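PDB 5WQ3: cytokinin riboside 5'-monophosphate phosphoribohydrolase from Corynebacterium glutamicum, which belongs to the LOG family of the SLOG clan and has a Rossmann-like fold, a parallel sheet sandwiched between layers of helices. Local coordinates for residues A154-F159 against T175-F180; R228-V231 against D236-V239; P109-A114 against C168-F173; A99-V104 against D244-L249. All blocks are in the same frame, centred on the assembly; numbering follows the deposited sequence.

Contact 1 (A154-F159 against T175-F180); sequences ARKTMF and TLDELF. With EDO (1,2-ethanediol), chain L.
Lys-156 reaches across to Asp-177, and its NZ meets both carboxylate oxygens, lying 2.8 Å from OD1 and 2.8 Å from OD2. Both hydrogen bonds of this salt bridge are weak, and with CE crowded against OD2 its detailed geometry is doubtful. One residue on, the carboxylate of Glu-178 turns toward the other helix, where its OE2 lies 3.3 Å from CD2 of Phe-159 and 3.4 Å from CG of Lys-156. The ring and carboxylate planes are almost perpendicular (82°), and OE2 approaches the ring obliquely.

Asp-177 has CG anti to its backbone N (chi1 180°), which carries the carboxylate out toward the lysine. Glu-178 instead folds at chi2 (-76°), bringing its end back over the gap between the helices. A long lysine suits this spacing: its CG lies against Glu-178 OE2 while the chain carries the ammonium on to Asp-177 and the more solvent-accessible side, where Glu-181 is a second salt-bridge partner. At the next residue, Thr-157, 1,2-ethanediol, probably from the crystallisation liquor, makes a weak hydrogen bond, its O1 lying 3.4 Å from OG1; the threonine hydroxyl also bonds the backbone oxygen of Phe-153.

The short helical segments stand 11.8 Å apart at their axes, a wide spacing bridged by side chains. Deeper in, Phe-159 packs edge-to-face on Phe-74 and touches Phe-166, so this pair of helices, 152-162 and 173-188, rests on strands 70-74 and 166-168, flanked by helix 46-64 beside the first and helix 201-216 beside the second.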
loop_
_atom_site.group_PDB
_atom_site.type_symbol
_atom_site.label_atom_id
_atom_site.label_comp_id
_atom_site.label_asym_id
_atom_site.label_seq_id
_atom_site.Cartn_x
_atom_site.Cartn_y
_atom_site.Cartn_z
ATOM N N ALA C 154 54.570 1.422 -27.636
ATOM C CA ALA C 154 55.650 0.976 -26.789
ATOM C C ALA C 154 55.751 -0.513 -26.683
ATOM O O ALA C 154 56.846 -1.083 -26.700
ATOM C CB ALA C 154 55.523 1.535 -25.413
ATOM N N ARG C 155 54.628 -1.140 -26.459
ATOM C CA ARG C 155 54.613 -2.565 -26.383
ATOM C C ARG C 155 55.205 -3.199 -27.677
ATOM O O ARG C 155 56.001 -4.143 -27.578
ATOM C CB ARG C 155 53.223 -3.019 -26.187
ATOM C CG ARG C 155 53.124 -4.463 -25.968
ATOM C CD ARG C 155 51.864 -4.812 -26.689
ATOM N NE ARG C 155 51.212 -5.908 -26.081
ATOM C CZ ARG C 155 50.162 -6.475 -26.604
ATOM N NH1 ARG C 155 49.655 -6.047 -27.739
ATOM N NH2 ARG C 155 49.661 -7.486 -26.005
ATOM N N LYS C 156 54.841 -2.687 -28.855
ATOM C CA LYS C 156 55.313 -3.273 -30.141
ATOM C C LYS C 156 56.821 -3.100 -30.319
ATOM O O LYS C 156 57.475 -3.960 -30.890
ATOM C CB LYS C 156 54.580 -2.669 -31.352
ATOM C CG LYS C 156 53.128 -3.109 -31.617
ATOM C CD LYS C 156 52.501 -2.125 -32.643
ATOM C CE LYS C 156 51.586 -2.793 -33.673
ATOM N NZ LYS C 156 51.330 -1.925 -34.878
ATOM N N THR C 157 57.401 -1.992 -29.844
ATOM C CA THR C 157 58.801 -1.850 -29.865
ATOM C C THR C 157 59.514 -2.974 -29.067
ATOM O O THR C 157 60.574 -3.426 -29.503
ATOM C CB THR C 157 59.192 -0.474 -29.251
ATOM O OG1 THR C 157 58.523 0.538 -30.009
ATOM C CG2 THR C 157 60.613 -0.210 -29.370
ATOM N N MET C 158 58.974 -3.370 -27.897
ATOM C CA MET C 158 59.638 -4.313 -27.023
ATOM C C MET C 158 59.728 -5.663 -27.720
ATOM O O MET C 158 60.736 -6.343 -27.572
ATOM C CB MET C 158 58.888 -4.483 -25.728
ATOM C CG MET C 158 58.684 -3.254 -24.836
ATOM S SD MET C 158 60.161 -2.368 -24.561
ATOM C CE MET C 158 59.503 -0.717 -24.227
ATOM N N PHE C 159 58.724 -6.035 -28.519
ATOM C CA PHE C 159 58.792 -7.341 -29.244
ATOM C C PHE C 159 59.948 -7.401 -30.232
ATOM O O PHE C 159 60.638 -8.432 -30.317
ATOM C CB PHE C 159 57.492 -7.652 -29.974
ATOM C CG PHE C 159 56.288 -7.848 -29.078
ATOM C CD1 PHE C 159 56.309 -8.711 -28.033
ATOM C CD2 PHE C 159 55.116 -7.157 -29.323
ATOM C CE1 PHE C 159 55.188 -8.914 -27.245
ATOM C CE2 PHE C 159 53.965 -7.367 -28.535
ATOM C CZ PHE C 159 54.011 -8.234 -27.480
ATOM N N THR C 175 47.294 -10.065 -34.733
ATOM C CA THR C 175 48.330 -10.911 -35.259
ATOM C C THR C 175 48.860 -10.431 -36.619
ATOM O O THR C 175 50.036 -10.373 -36.827
ATOM C CB THR C 175 47.868 -12.381 -35.317
ATOM O OG1 THR C 175 47.541 -12.846 -34.017
ATOM C CG2 THR C 175 48.925 -13.229 -35.849
ATOM N N LEU C 176 47.956 -10.102 -37.530
ATOM C CA LEU C 176 48.335 -9.669 -38.848
ATOM C C LEU C 176 49.090 -8.349 -38.744
ATOM O O LEU C 176 50.024 -8.083 -39.487
ATOM C CB LEU C 176 47.129 -9.489 -39.743
ATOM C CG LEU C 176 46.501 -10.870 -40.018
ATOM C CD1 LEU C 176 45.115 -10.682 -40.609
ATOM C CD2 LEU C 176 47.385 -11.668 -40.928
ATOM N N ASP C 177 48.674 -7.510 -37.826
ATOM C CA ASP C 177 49.400 -6.232 -37.579
ATOM C C ASP C 177 50.908 -6.464 -37.293
ATOM O O ASP C 177 51.799 -5.837 -37.908
ATOM C CB ASP C 177 48.683 -5.491 -36.413
ATOM C CG ASP C 177 49.358 -4.098 -36.059
ATOM O OD1 ASP C 177 50.136 -3.533 -36.857
ATOM O OD2 ASP C 177 49.093 -3.635 -34.946
ATOM N N GLU C 178 51.220 -7.346 -36.342
ATOM C CA GLU C 178 52.667 -7.681 -35.987
ATOM C C GLU C 178 53.350 -8.358 -37.112
ATOM O O GLU C 178 54.496 -8.090 -37.403
ATOM C CB GLU C 178 52.715 -8.635 -34.802
ATOM C CG GLU C 178 52.323 -7.957 -33.539
ATOM C CD GLU C 178 53.439 -7.063 -33.013
ATOM O OE1 GLU C 178 54.551 -6.976 -33.599
ATOM O OE2 GLU C 178 53.203 -6.481 -31.970
ATOM N N LEU C 179 52.628 -9.211 -37.840
ATOM C CA LEU C 179 53.267 -9.860 -38.970
ATOM C C LEU C 179 53.758 -8.934 -40.008
ATOM O O LEU C 179 54.901 -9.062 -40.472
ATOM C CB LEU C 179 52.283 -10.888 -39.622
ATOM C CG LEU C 179 52.857 -11.584 -40.838
ATOM C CD1 LEU C 179 54.121 -12.378 -40.561
ATOM C CD2 LEU C 179 51.806 -12.504 -41.498
ATOM N N PHE C 180 52.899 -7.989 -40.454
ATOM C CA PHE C 180 53.299 -7.084 -41.500
ATOM C C PHE C 180 54.296 -6.036 -41.006
ATOM O O PHE C 180 55.161 -5.655 -41.746
ATOM C CB PHE C 180 52.146 -6.512 -42.255
ATOM C CG PHE C 180 51.465 -7.540 -43.120
ATOM C CD1 PHE C 180 52.115 -8.048 -44.199
ATOM C CD2 PHE C 180 50.219 -7.993 -42.821
ATOM C CE1 PHE C 180 51.569 -9.025 -44.993
ATOM C CE2 PHE C 180 49.609 -8.989 -43.632
ATOM C CZ PHE C 180 50.309 -9.481 -44.709
HETATM C C1 EDO L . 57.508 -0.909 -33.258
HETATM O O1 EDO L . 58.702 -0.157 -33.300
HETATM C C2 EDO L . 56.720 -0.563 -34.492
HETATM O O2 EDO L . 55.522 0.074 -34.084
#

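Contact 2 (R228-V231 against D236-V239); sequences RMLV and DQAV. With PGE (triethylene glycol), chain M.
Apolar packing between Leu-230 and the start of helix 235-246 carries this contact. The two methyls of the leucine divide the work. CD2 meets the helix backbone, lying 4.0 Å from the carbonyl O of Gln-237 and 4.1 Å from CA of Ala-238, whereas CD1 lies 4.0 Å from NE2 of Gln-237, near the end of that side chain. A branched leucine suits the place because it can touch both helix backbone and side chain from one strand position. Its CG stands anti to the backbone N (chi1 170°), extending the branch toward the helix. The methyl of Ala-238 packs instead on Val-197 and Ile-199, where its small size suits the helix-sheet interface.

Polar interactions lie toward the exposed side. Gln-237 stretches out fully beyond CG, and its amide is held from two directions: OE1 is hydrogen-bonded to Thr-232 OG1, while NE2 donates to O3 of triethylene glycol at 3.1 Å, with an N-H...O angle of 155°. The other end of the modelled glycol fragment makes a weak bond to the strand, its O4 lying 2.9 Å from O of Val-231. The glycol, probably from the crystallisation liquor, thus spans strand and helix. The backbone N of Gln-237 is bonded in turn to Asp-234 OD1.

Strand 230-232 is the outermost strand of the sheet on this side, paired through Leu-230 with strand 196-199. Helix 235-246 follows after a tight connection and covers one face, with Val-239 against helix 84-98, while Met-229 packs on Leu-179 and Leu-183 of helix 173-188.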
loop_
_atom_site.group_PDB
_atom_site.type_symbol
_atom_site.label_atom_id
_atom_site.label_comp_id
_atom_site.label_asym_id
_atom_site.label_seq_id
_atom_site.Cartn_x
_atom_site.Cartn_y
_atom_site.Cartn_z
ATOM N N ARG C 228 61.127 -15.858 -47.719
ATOM C CA ARG C 228 61.904 -16.035 -46.489
ATOM C C ARG C 228 61.115 -16.450 -45.248
ATOM O O ARG C 228 61.725 -16.873 -44.253
ATOM C CB ARG C 228 62.623 -14.740 -46.164
ATOM C CG ARG C 228 61.720 -13.621 -45.638
ATOM C CD ARG C 228 62.409 -12.255 -45.722
ATOM N NE ARG C 228 63.784 -12.410 -45.253
ATOM C CZ ARG C 228 64.874 -11.822 -45.752
ATOM N NH1 ARG C 228 64.815 -10.978 -46.765
ATOM N NH2 ARG C 228 66.061 -12.094 -45.218
ATOM N N MET C 229 59.776 -16.343 -45.283
ATOM C CA MET C 229 58.969 -16.884 -44.202
ATOM C C MET C 229 58.819 -18.381 -44.383
ATOM O O MET C 229 58.551 -18.853 -45.454
ATOM C CB MET C 229 57.539 -16.379 -44.237
ATOM C CG MET C 229 57.362 -14.925 -44.034
ATOM S SD MET C 229 55.622 -14.590 -43.696
ATOM C CE MET C 229 55.111 -14.234 -45.375
ATOM N N LEU C 230 58.799 -19.114 -43.312
ATOM C CA LEU C 230 58.405 -20.497 -43.385
ATOM C C LEU C 230 56.953 -20.581 -43.014
ATOM O O LEU C 230 56.524 -19.959 -42.048
ATOM C CB LEU C 230 59.205 -21.308 -42.397
ATOM C CG LEU C 230 58.760 -22.724 -42.181
ATOM C CD1 LEU C 230 58.820 -23.560 -43.463
ATOM C CD2 LEU C 230 59.603 -23.307 -41.076
ATOM N N VAL C 231 56.184 -21.327 -43.799
ATOM C CA VAL C 231 54.824 -21.721 -43.444
ATOM C C VAL C 231 54.740 -23.246 -43.248
ATOM O O VAL C 231 55.019 -23.959 -44.190
ATOM C CB VAL C 231 53.801 -21.324 -44.575
ATOM C CG1 VAL C 231 52.381 -21.584 -44.128
ATOM C CG2 VAL C 231 53.958 -19.879 -45.043
ATOM N N ASP C 236 58.554 -28.983 -34.920
ATOM C CA ASP C 236 59.996 -29.184 -34.871
ATOM C C ASP C 236 60.709 -28.537 -36.040
ATOM O O ASP C 236 61.796 -28.007 -35.915
ATOM C CB ASP C 236 60.319 -30.655 -34.872
ATOM C CG ASP C 236 59.942 -31.313 -33.619
ATOM O OD1 ASP C 236 60.245 -30.806 -32.511
ATOM O OD2 ASP C 236 59.335 -32.373 -33.745
ATOM N N GLN C 237 60.116 -28.609 -37.228
ATOM C CA GLN C 237 60.674 -27.868 -38.331
ATOM C C GLN C 237 60.694 -26.369 -38.072
ATOM O O GLN C 237 61.601 -25.699 -38.584
ATOM C CB GLN C 237 59.862 -28.059 -39.603
ATOM C CG GLN C 237 60.430 -27.410 -40.827
ATOM C CD GLN C 237 59.502 -27.571 -42.034
ATOM O OE1 GLN C 237 58.327 -27.888 -41.871
ATOM N NE2 GLN C 237 60.026 -27.359 -43.225
ATOM N N ALA C 238 59.638 -25.835 -37.451
ATOM C CA ALA C 238 59.579 -24.390 -37.163
ATOM C C ALA C 238 60.758 -24.019 -36.329
ATOM O O ALA C 238 61.457 -23.028 -36.606
ATOM C CB ALA C 238 58.310 -24.037 -36.391
ATOM N N VAL C 239 61.000 -24.825 -35.298
ATOM C CA VAL C 239 62.004 -24.417 -34.274
ATOM C C VAL C 239 63.403 -24.577 -34.889
ATOM O O VAL C 239 64.292 -23.728 -34.744
ATOM C CB VAL C 239 61.785 -25.264 -33.024
ATOM C CG1 VAL C 239 62.930 -25.174 -32.044
ATOM C CG2 VAL C 239 60.449 -24.925 -32.430
HETATM O O4 PGE M . 54.485 -26.357 -45.705
HETATM C C6 PGE M . 55.713 -26.719 -45.084
HETATM C C5 PGE M . 56.831 -26.330 -46.039
HETATM O O3 PGE M . 58.070 -26.813 -45.527
#

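Contact 3 (P109-A114 against C168-F173); sequences PGLMEA and CLPGGF
Leu-111 inserts its CD1 methyl against the chain at Leu-169 and Pro-170. That methyl lies 4.0 Å from CB of Leu-169 and 3.3 Å from the carbonyl O of Pro-170, a close approach, with CD of the proline ring at 4.4 Å. The conformation of Leu-111 explains the reach: CG sits beside the backbone N (chi1 -54°), and CD1 runs on anti to CA (chi2 -177°), so this branch leads. Leu-169 has the same shape, CG beside its N and CD1 leading, and its CD1 comes 4.0 Å from CB of Leu-111 and covers the carbonyl O of that residue at 3.7 Å, so the two leucines interlock, each methyl lying against the other's base. The carbonyl oxygen of Leu-111, buried here, has no polar partner in the model.

Leucine fits both positions because its branched aliphatic chain suits a buried apolar site, while proline gives a rigid surface. Gly-110 is the second residue (i+1) of the type II' turn from Pro-109 to Met-112, where its positive phi (66°) suits a glycine, and the turn presents Leu-111 to its partners. Both segments also bond Ser-76 through their backbones.

Two loops at the ends of parallel strands meet here. The PGGxGTxxE motif, beginning at Pro-170 and leading into helix 173-188, is characteristic of the LOG family, and its first residue packs on the turn entering helix 113-121.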
loop_
_atom_site.group_PDB
_atom_site.type_symbol
_atom_site.label_atom_id
_atom_site.label_comp_id
_atom_site.label_asym_id
_atom_site.label_seq_id
_atom_site.Cartn_x
_atom_site.Cartn_y
_atom_site.Cartn_z
ATOM N N PRO C 109 44.842 -14.256 -23.337
ATOM C CA PRO C 109 44.288 -15.614 -23.344
ATOM C C PRO C 109 44.470 -16.320 -24.723
ATOM O O PRO C 109 45.141 -15.795 -25.599
ATOM C CB PRO C 109 42.781 -15.350 -23.033
ATOM C CG PRO C 109 42.515 -13.968 -23.594
ATOM C CD PRO C 109 43.793 -13.202 -23.397
ATOM N N GLY C 110 43.888 -17.504 -24.913
ATOM C CA GLY C 110 43.876 -18.133 -26.243
ATOM C C GLY C 110 45.271 -18.533 -26.731
ATOM O O GLY C 110 46.068 -19.188 -25.971
ATOM N N LEU C 111 45.641 -18.100 -27.931
ATOM C CA LEU C 111 46.922 -18.566 -28.464
ATOM C C LEU C 111 48.103 -17.713 -28.041
ATOM O O LEU C 111 49.230 -17.973 -28.471
ATOM C CB LEU C 111 46.850 -18.722 -29.965
ATOM C CG LEU C 111 45.734 -19.596 -30.469
ATOM C CD1 LEU C 111 45.824 -19.712 -31.962
ATOM C CD2 LEU C 111 45.798 -20.975 -29.828
ATOM N N MET C 112 47.876 -16.722 -27.164
ATOM C CA MET C 112 48.974 -16.170 -26.392
ATOM C C MET C 112 49.268 -16.978 -25.135
ATOM O O MET C 112 50.436 -17.212 -24.784
ATOM C CB MET C 112 48.671 -14.734 -26.005
ATOM C CG MET C 112 48.502 -13.780 -27.194
ATOM S SD MET C 112 48.100 -12.129 -26.578
ATOM C CE MET C 112 46.314 -12.261 -26.662
ATOM N N GLU C 113 48.228 -17.389 -24.410
ATOM C CA GLU C 113 48.455 -18.175 -23.237
ATOM C C GLU C 113 49.076 -19.525 -23.555
ATOM O O GLU C 113 49.783 -20.054 -22.735
ATOM C CB GLU C 113 47.131 -18.430 -22.525
ATOM C CG GLU C 113 47.200 -19.289 -21.284
ATOM C CD GLU C 113 45.855 -19.566 -20.721
ATOM O OE1 GLU C 113 45.090 -20.335 -21.367
ATOM O OE2 GLU C 113 45.564 -18.993 -19.659
ATOM N N ALA C 114 48.720 -20.137 -24.673
ATOM C CA ALA C 114 49.180 -21.485 -24.955
ATOM C C ALA C 114 50.741 -21.598 -24.954
ATOM O O ALA C 114 51.342 -22.441 -24.277
ATOM C CB ALA C 114 48.568 -21.988 -26.268
ATOM N N CYS C 168 53.918 -16.842 -35.835
ATOM C CA CYS C 168 52.502 -16.464 -35.779
ATOM C C CYS C 168 51.648 -17.687 -35.913
ATOM O O CYS C 168 51.577 -18.270 -36.998
ATOM C CB CYS C 168 52.191 -15.507 -36.922
ATOM S SG CYS C 168 53.060 -13.911 -36.834
ATOM N N LEU C 169 51.049 -18.098 -34.799
ATOM C CA LEU C 169 49.909 -18.993 -34.825
ATOM C C LEU C 169 48.732 -18.283 -35.507
ATOM O O LEU C 169 48.750 -17.038 -35.772
ATOM C CB LEU C 169 49.560 -19.506 -33.436
ATOM C CG LEU C 169 50.617 -20.288 -32.614
ATOM C CD1 LEU C 169 50.375 -20.338 -31.128
ATOM C CD2 LEU C 169 50.687 -21.727 -33.107
ATOM N N PRO C 170 47.720 -19.071 -35.890
ATOM C CA PRO C 170 46.575 -18.439 -36.501
ATOM C C PRO C 170 45.995 -17.334 -35.630
ATOM O O PRO C 170 45.965 -17.446 -34.398
ATOM C CB PRO C 170 45.573 -19.600 -36.641
ATOM C CG PRO C 170 46.455 -20.781 -36.855
ATOM C CD PRO C 170 47.580 -20.546 -35.872
ATOM N N GLY C 171 45.603 -16.242 -36.278
ATOM C CA GLY C 171 44.999 -15.154 -35.574
ATOM C C GLY C 171 44.342 -14.120 -36.439
ATOM O O GLY C 171 44.374 -14.216 -37.651
ATOM N N GLY C 172 43.819 -13.073 -35.778
ATOM C CA GLY C 172 43.099 -12.022 -36.434
ATOM C C GLY C 172 43.961 -10.806 -36.659
ATOM O O GLY C 172 45.115 -10.915 -37.048
ATOM N N PHE C 173 43.382 -9.630 -36.439
ATOM C CA PHE C 173 43.945 -8.424 -36.961
ATOM C C PHE C 173 45.179 -7.997 -36.125
ATOM O O PHE C 173 46.110 -7.401 -36.671
ATOM C CB PHE C 173 42.904 -7.305 -36.949
ATOM C CG PHE C 173 41.818 -7.436 -37.950
ATOM C CD1 PHE C 173 41.999 -8.060 -39.190
ATOM C CD2 PHE C 173 40.641 -6.846 -37.705
ATOM C CE1 PHE C 173 40.961 -8.100 -40.114
ATOM C CE2 PHE C 173 39.638 -6.848 -38.611
ATOM C CZ PHE C 173 39.782 -7.492 -39.817
#

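Contact 4 (A99-V104 against D244-L249); sequences ADYAVV and DAHAGL
The rings of Tyr-101 and His-246 meet rim to rim, neither lying over the other's face, with centroids 5.8 Å apart and planes inclined at 46°. The phenol oxygen comes in at the edge of the imidazole, near its plane, and ND1 of His-246 lies near the plane of the tyrosine ring. A hydrogen bond joins Tyr-101 OH to His-246 ND1 at 2.8 Å. The phenol is carried toward the histidine with CG beside the backbone N (chi1 -71°). Around the phenol ring, Lys-69 makes a cation-pi contact, and Val-71, Ile-242 and Val-243 add apolar packing.

Tyrosine suits this place because its ring belongs among aliphatic neighbours while its hydroxyl can reach a polar group: the CA atoms are 11.4 Å apart. Histidine offers a nitrogen on each side of its ring; ND1 pairs with the tyrosine hydroxyl, and NE2 is bonded to the carbonyl O of Gln-164. Engaged at both nitrogens, the imidazole is fixed in its rotation.

Before the tyrosine, Asp-100, with positive phi, is the C-prime residue of a Schellman motif that ends helix 84-98. The contact ties a helix-to-strand connection, typical of Rossmann-like alpha/beta folds, to the end of helix 235-246.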
loop_
_atom_site.group_PDB
_atom_site.type_symbol
_atom_site.label_atom_id
_atom_site.label_comp_id
_atom_site.label_asym_id
_atom_site.label_seq_id
_atom_site.Cartn_x
_atom_site.Cartn_y
_atom_site.Cartn_z
ATOM N N ALA C 99 64.920 -25.582 -27.069
ATOM C CA ALA C 99 65.963 -24.997 -27.874
ATOM C C ALA C 99 66.620 -23.817 -27.208
ATOM O O ALA C 99 67.322 -23.110 -27.880
ATOM C CB ALA C 99 65.491 -24.604 -29.269
ATOM N N ASP C 100 66.440 -23.672 -25.905
ATOM C CA ASP C 100 67.002 -22.605 -25.099
ATOM C C ASP C 100 66.515 -21.188 -25.446
ATOM O O ASP C 100 67.251 -20.226 -25.242
ATOM C CB ASP C 100 68.526 -22.680 -25.090
ATOM C CG ASP C 100 69.021 -24.095 -24.729
ATOM O OD1 ASP C 100 68.457 -24.679 -23.765
ATOM O OD2 ASP C 100 69.887 -24.636 -25.471
ATOM N N TYR C 101 65.283 -21.063 -25.914
ATOM C CA TYR C 101 64.672 -19.698 -26.134
ATOM C C TYR C 101 63.715 -19.331 -25.016
ATOM O O TYR C 101 62.987 -20.142 -24.527
ATOM C CB TYR C 101 63.941 -19.618 -27.493
ATOM C CG TYR C 101 64.901 -19.609 -28.660
ATOM C CD1 TYR C 101 65.489 -18.435 -29.073
ATOM C CD2 TYR C 101 65.192 -20.779 -29.359
ATOM C CE1 TYR C 101 66.339 -18.394 -30.147
ATOM C CE2 TYR C 101 66.049 -20.780 -30.402
ATOM C CZ TYR C 101 66.646 -19.604 -30.788
ATOM O OH TYR C 101 67.477 -19.597 -31.857
ATOM N N ALA C 102 63.755 -18.101 -24.582
ATOM C CA ALA C 102 62.592 -17.498 -23.886
ATOM C C ALA C 102 61.437 -17.339 -24.861
ATOM O O ALA C 102 61.662 -17.184 -26.042
ATOM C CB ALA C 102 62.964 -16.128 -23.298
ATOM N N VAL C 103 60.201 -17.423 -24.361
ATOM C CA VAL C 103 59.020 -17.320 -25.166
ATOM C C VAL C 103 58.274 -16.101 -24.664
ATOM O O VAL C 103 57.946 -16.036 -23.461
ATOM C CB VAL C 103 58.172 -18.564 -25.000
ATOM C CG1 VAL C 103 56.790 -18.398 -25.601
ATOM C CG2 VAL C 103 58.922 -19.760 -25.595
ATOM N N VAL C 104 58.085 -15.144 -25.551
ATOM C CA VAL C 104 57.448 -13.868 -25.286
ATOM C C VAL C 104 56.119 -13.806 -26.022
ATOM O O VAL C 104 56.069 -14.103 -27.247
ATOM C CB VAL C 104 58.301 -12.731 -25.823
ATOM C CG1 VAL C 104 57.727 -11.355 -25.474
ATOM C CG2 VAL C 104 59.699 -12.864 -25.291
ATOM N N ASP C 244 68.547 -22.733 -37.012
ATOM C CA ASP C 244 69.415 -22.668 -38.135
ATOM C C ASP C 244 69.598 -21.240 -38.609
ATOM O O ASP C 244 70.701 -20.841 -38.973
ATOM C CB ASP C 244 68.871 -23.507 -39.329
ATOM C CG ASP C 244 69.054 -24.972 -39.108
ATOM O OD1 ASP C 244 69.675 -25.317 -38.060
ATOM O OD2 ASP C 244 68.526 -25.806 -39.916
ATOM N N ALA C 245 68.531 -20.459 -38.620
ATOM C CA ALA C 245 68.667 -19.070 -39.031
ATOM C C ALA C 245 69.586 -18.284 -38.073
ATOM O O ALA C 245 70.216 -17.324 -38.486
ATOM C CB ALA C 245 67.312 -18.406 -39.074
ATOM N N HIS C 246 69.679 -18.678 -36.818
ATOM C CA HIS C 246 70.445 -17.918 -35.827
ATOM C C HIS C 246 71.870 -18.413 -35.679
ATOM O O HIS C 246 72.644 -17.855 -34.959
ATOM C CB HIS C 246 69.763 -17.993 -34.484
ATOM C CG HIS C 246 68.579 -17.104 -34.366
ATOM N ND1 HIS C 246 67.608 -17.281 -33.422
ATOM C CD2 HIS C 246 68.227 -16.011 -35.068
ATOM C CE1 HIS C 246 66.707 -16.335 -33.545
ATOM N NE2 HIS C 246 67.055 -15.559 -34.544
ATOM N N ALA C 247 72.181 -19.485 -36.374
ATOM C CA ALA C 247 73.460 -20.136 -36.195
ATOM C C ALA C 247 74.453 -19.546 -37.190
ATOM O O ALA C 247 74.080 -19.022 -38.257
ATOM C CB ALA C 247 73.333 -21.644 -36.428
ATOM N N GLY C 248 75.722 -19.701 -36.882
ATOM C CA GLY C 248 76.753 -19.279 -37.853
ATOM C C GLY C 248 76.831 -17.746 -37.900
ATOM O O GLY C 248 77.244 -17.167 -38.932
ATOM N N LEU C 249 76.418 -17.103 -36.790
ATOM C CA LEU C 249 76.487 -15.657 -36.605
ATOM C C LEU C 249 77.556 -15.311 -35.573
ATOM O O LEU C 249 77.666 -14.120 -35.222
ATOM C CB LEU C 249 75.156 -15.088 -36.073
ATOM C CG LEU C 249 73.912 -15.291 -36.939
ATOM C CD1 LEU C 249 72.727 -14.640 -36.225
ATOM C CD2 LEU C 249 74.059 -14.769 -38.374
#

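How the contacts relate
Contact 3 is the buried one, built of aliphatic side chains where two loops meet; the other three are partly buried, and polar groups appear in each. Contact 1 sets a salt bridge on its more open side and a glutamate against phenylalanine deeper in, contact 2 places leucine packing beside a glutamine held by Thr-232, and contact 4 rests on one tyrosine-histidine bond. Contacts 2 and 4 share helix 235-246, near its start and its end, and touch through Val-239 and Ala-99. Contacts 1 and 3 adjoin where strand 166-168 leads into helix 173-188, with Thr-175 against Leu-169. Contact 4 closes the longest loop, within which the other three are nested.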